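Side-chain contact in N-alpha-acetyltransferase 35, NatC auxiliary subunit (Saccharomyces cerevisiae, PDB 6YGA), which is the auxiliary subunit of the NatC N-terminal acetyltransferase, which acetylates the N-terminal methionine of the L-A virus Gag protein: residues B[541-546]-B[641-646]. Numbering follows the deposited sequence.
Sequences LLKEIN and VSSIDE. With EDO (1,2-ethanediol), chain Y; EDO (1,2-ethanediol), chain C; EDO (1,2-ethanediol), chain D; EDO (1,2-ethanediol), chain E.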
ATOM      1  N   LEU B 541     -26.682 -15.707   3.021  1.00 38.47           N
ATOM      2  CA  LEU B 541     -26.476 -14.266   2.908  1.00 35.55           C
ATOM      3  C   LEU B 541     -27.361 -13.505   3.886  1.00 37.24           C
ATOM      4  O   LEU B 541     -26.939 -12.494   4.458  1.00 36.86           O
ATOM      5  CB  LEU B 541     -26.745 -13.805   1.476  1.00 33.18           C
ATOM      6  CG  LEU B 541     -25.767 -14.285   0.401  1.00 33.02           C
ATOM      7  CD1 LEU B 541     -26.195 -13.777  -0.964  1.00 33.12           C
ATOM      8  CD2 LEU B 541     -24.350 -13.835   0.724  1.00 32.76           C
ATOM      9  N   LEU B 542     -28.593 -13.975   4.089  1.00 38.01           N
ATOM     10  CA  LEU B 542     -29.481 -13.321   5.042  1.00 40.81           C
ATOM     11  C   LEU B 542     -28.953 -13.453   6.463  1.00 41.84           C
ATOM     12  O   LEU B 542     -29.019 -12.501   7.248  1.00 42.22           O
ATOM     13  CB  LEU B 542     -30.891 -13.900   4.931  1.00 42.09           C
ATOM     14  CG  LEU B 542     -31.724 -13.367   3.765  1.00 41.69           C
ATOM     15  CD1 LEU B 542     -32.966 -14.218   3.548  1.00 39.25           C
ATOM     16  CD2 LEU B 542     -32.107 -11.920   4.027  1.00 41.81           C
ATOM     17  N   LYS B 543     -28.416 -14.626   6.811  1.00 41.60           N
ATOM     18  CA  LYS B 543     -27.837 -14.806   8.140  1.00 44.11           C
ATOM     19  C   LYS B 543     -26.590 -13.950   8.321  1.00 43.52           C
ATOM     20  O   LYS B 543     -26.368 -13.390   9.402  1.00 42.14           O
ATOM     21  CB  LYS B 543     -27.512 -16.279   8.386  1.00 48.36           C
ATOM     22  CG  LYS B 543     -28.562 -17.010   9.197  1.00 54.87           C
ATOM     23  CD  LYS B 543     -27.959 -18.168   9.976  1.00 60.00           C
ATOM     24  CE  LYS B 543     -28.951 -18.699  10.996  1.00 64.81           C
ATOM     25  NZ  LYS B 543     -29.372 -17.640  11.956  1.00 65.60           N
ATOM     26  N   GLU B 544     -25.762 -13.835   7.282  1.00 42.89           N
ATOM     27  CA  GLU B 544     -24.554 -13.026   7.408  1.00 44.94           C
ATOM     28  C   GLU B 544     -24.887 -11.544   7.504  1.00 41.67           C
ATOM     29  O   GLU B 544     -24.295 -10.824   8.317  1.00 42.58           O
ATOM     30  CB  GLU B 544     -23.609 -13.283   6.238  1.00 52.00           C
ATOM     31  CG  GLU B 544     -22.362 -12.417   6.296  1.00 58.87           C
ATOM     32  CD  GLU B 544     -21.277 -12.866   5.343  1.00 65.88           C
ATOM     33  OE1 GLU B 544     -21.533 -12.906   4.121  1.00 71.18           O
ATOM     34  OE2 GLU B 544     -20.166 -13.180   5.819  1.00 67.63           O
ATOM     35  N   ILE B 545     -25.831 -11.067   6.688  1.00 38.81           N
ATOM     36  CA  ILE B 545     -26.148  -9.642   6.705  1.00 35.96           C
ATOM     37  C   ILE B 545     -26.865  -9.264   7.995  1.00 35.87           C
ATOM     38  O   ILE B 545     -26.727  -8.135   8.480  1.00 37.81           O
ATOM     39  CB  ILE B 545     -26.965  -9.250   5.458  1.00 37.66           C
ATOM     40  CG1 ILE B 545     -27.020  -7.728   5.321  1.00 38.83           C
ATOM     41  CG2 ILE B 545     -28.373  -9.816   5.520  1.00 39.28           C
ATOM     42  CD1 ILE B 545     -25.647  -7.078   5.267  1.00 38.75           C
ATOM     43  N   ASN B 546     -27.632 -10.189   8.577  1.00 34.29           N
ATOM     44  CA  ASN B 546     -28.261  -9.909   9.862  1.00 35.67           C
ATOM     45  C   ASN B 546     -27.233  -9.845  10.985  1.00 35.23           C
ATOM     46  O   ASN B 546     -27.421  -9.101  11.954  1.00 34.43           O
ATOM     47  CB  ASN B 546     -29.332 -10.955  10.170  1.00 36.84           C
ATOM     48  CG  ASN B 546     -30.687 -10.582   9.598  1.00 42.25           C
ATOM     49  OD1 ASN B 546     -31.334  -9.647  10.071  1.00 44.70           O
ATOM     50  ND2 ASN B 546     -31.124 -11.314   8.580  1.00 43.43           N
ATOM     51  N   VAL B 641     -23.922 -14.576  18.491  1.00 39.05           N
ATOM     52  CA  VAL B 641     -23.104 -15.766  18.713  1.00 39.61           C
ATOM     53  C   VAL B 641     -23.825 -17.011  18.211  1.00 42.18           C
ATOM     54  O   VAL B 641     -23.222 -17.881  17.572  1.00 43.02           O
ATOM     55  CB  VAL B 641     -22.731 -15.880  20.203  1.00 40.67           C
ATOM     56  CG1 VAL B 641     -22.076 -17.221  20.497  1.00 36.96           C
ATOM     57  CG2 VAL B 641     -21.807 -14.736  20.599  1.00 37.21           C
ATOM     58  N   SER B 642     -25.130 -17.105  18.475  1.00 43.53           N
ATOM     59  CA  SER B 642     -25.907 -18.237  17.979  1.00 43.40           C
ATOM     60  C   SER B 642     -25.929 -18.276  16.454  1.00 42.56           C
ATOM     61  O   SER B 642     -25.801 -19.348  15.854  1.00 44.86           O
ATOM     62  CB  SER B 642     -27.326 -18.177  18.544  1.00 45.27           C
ATOM     63  OG  SER B 642     -27.294 -18.131  19.962  1.00 53.31           O
ATOM     64  N   SER B 643     -26.078 -17.117  15.806  1.00 39.44           N
ATOM     65  CA  SER B 643     -26.071 -17.088  14.344  1.00 41.30           C
ATOM     66  C   SER B 643     -24.704 -17.466  13.789  1.00 43.93           C
ATOM     67  O   SER B 643     -24.614 -18.223  12.814  1.00 47.02           O
ATOM     68  CB  SER B 643     -26.487 -15.710  13.834  1.00 39.50           C
ATOM     69  OG  SER B 643     -27.854 -15.458  14.093  1.00 42.79           O
ATOM     70  N   ILE B 644     -23.632 -16.938  14.383  1.00 42.23           N
ATOM     71  CA  ILE B 644     -22.286 -17.313  13.953  1.00 38.01           C
ATOM     72  C   ILE B 644     -22.084 -18.813  14.106  1.00 36.63           C
ATOM     73  O   ILE B 644     -21.521 -19.472  13.222  1.00 36.40           O
ATOM     74  CB  ILE B 644     -21.227 -16.519  14.740  1.00 36.77           C
ATOM     75  CG1 ILE B 644     -21.307 -15.030  14.399  1.00 36.50           C
ATOM     76  CG2 ILE B 644     -19.827 -17.048  14.448  1.00 34.43           C
ATOM     77  CD1 ILE B 644     -20.290 -14.184  15.139  1.00 35.72           C
ATOM     78  N   ASP B 645     -22.554 -19.379  15.220  1.00 38.35           N
ATOM     79  CA  ASP B 645     -22.405 -20.812  15.449  1.00 41.76           C
ATOM     80  C   ASP B 645     -23.111 -21.621  14.367  1.00 45.33           C
ATOM     81  O   ASP B 645     -22.553 -22.592  13.845  1.00 46.93           O
ATOM     82  CB  ASP B 645     -22.938 -21.182  16.834  1.00 44.14           C
ATOM     83  CG  ASP B 645     -21.956 -20.857  17.939  1.00 50.00           C
ATOM     84  OD1 ASP B 645     -20.833 -20.423  17.616  1.00 52.25           O
ATOM     85  OD2 ASP B 645     -22.304 -21.036  19.124  1.00 52.90           O
ATOM     86  N   GLU B 646     -24.342 -21.230  14.014  1.00 44.58           N
ATOM     87  CA  GLU B 646     -25.075 -21.926  12.959  1.00 47.76           C
ATOM     88  C   GLU B 646     -24.322 -21.874  11.635  1.00 45.14           C
ATOM     89  O   GLU B 646     -24.261 -22.871  10.907  1.00 46.79           O
ATOM     90  CB  GLU B 646     -26.474 -21.322  12.799  1.00 53.65           C
ATOM     91  CG  GLU B 646     -27.390 -21.491  14.004  1.00 62.51           C
ATOM     92  CD  GLU B 646     -28.783 -20.935  13.764  1.00 69.51           C
ATOM     93  OE1 GLU B 646     -29.414 -21.321  12.758  1.00 71.59           O
ATOM     94  OE2 GLU B 646     -29.244 -20.108  14.578  1.00 71.23           O
TER
HETATM   95  C1  EDO Y 814     -28.915 -12.138  13.546  1.00 70.20           C
HETATM   96  O1  EDO Y 814     -27.954 -12.708  12.651  1.00 72.29           O
HETATM   97  C2  EDO Y 814     -28.306 -11.965  14.932  1.00 68.88           C
HETATM   98  O2  EDO Y 814     -29.348 -11.597  15.843  1.00 69.66           O
HETATM   99  C1  EDO C 820     -20.849 -10.500   9.411  1.00 48.30           C
HETATM  100  O1  EDO C 820     -20.220  -9.222   9.241  1.00 47.03           O
HETATM  101  C2  EDO C 820     -20.019 -11.594   8.754  1.00 51.13           C
HETATM  102  O2  EDO C 820     -19.572 -11.172   7.461  1.00 55.20           O
HETATM  103  C1  EDO D 812     -20.171 -19.991  22.076  1.00 69.37           C
HETATM  104  O1  EDO D 812     -20.204 -20.759  20.868  1.00 68.46           O
HETATM  105  C2  EDO D 812     -19.113 -20.560  23.015  1.00 70.31           C
HETATM  106  O2  EDO D 812     -17.812 -20.399  22.439  1.00 71.62           O
HETATM  107  C1  EDO E 824     -15.776 -12.187   4.372  1.00 67.99           C
HETATM  108  O1  EDO E 824     -15.046 -10.958   4.459  1.00 69.22           O
HETATM  109  C2  EDO E 824     -17.234 -11.938   4.740  1.00 67.69           C
HETATM  110  O2  EDO E 824     -17.990 -13.141   4.553  1.00 68.10           O
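The carboxylate of E646 presents one flat face to the tip of K543: CE and NZ both stand roughly 3 Å above its plane rather than at its edge. This is a surface contact between helices 511-564 and 619-653, which run roughly antiparallel here in the helical part of the chain assigned to the TPR-like family. The nearest CA atoms, those of K543 and S643, are 6.8 Å apart. Only 150 Å² is buried in all, and between 541-546 and 641-646 the K543 side chain makes all the contacts.

K543 and E646 cross at about a right angle. K543 CE comes 3.2 Å from E646 OE1, whereas the salt bridge from NZ to E646 OE2 is long, at 3.6 Å, so the charge pairing is probably loose. The lysine chain is bent at its last torsion (chi4 -59°), swinging NZ toward S643, whose OG it meets in a weak hydrogen bond of 3.4 Å. That hydroxyl also pairs with O1 of an ethanediol at 3.1 Å and weakly with N639 O of its own helix.

Beside this polar bridge, I644 packs on I547, just beyond 541-546 on helix 511-564, and on Y675 and L678 of helix 668-701, while L542 and I545 face helix 465-506. One turn along from K543, the N546 amide folds back on its own helix: ND2 reaches L542 O at 2.8 Å from 44° above the carbonyl plane, and N546 N approaches the same oxygen from the opposite face.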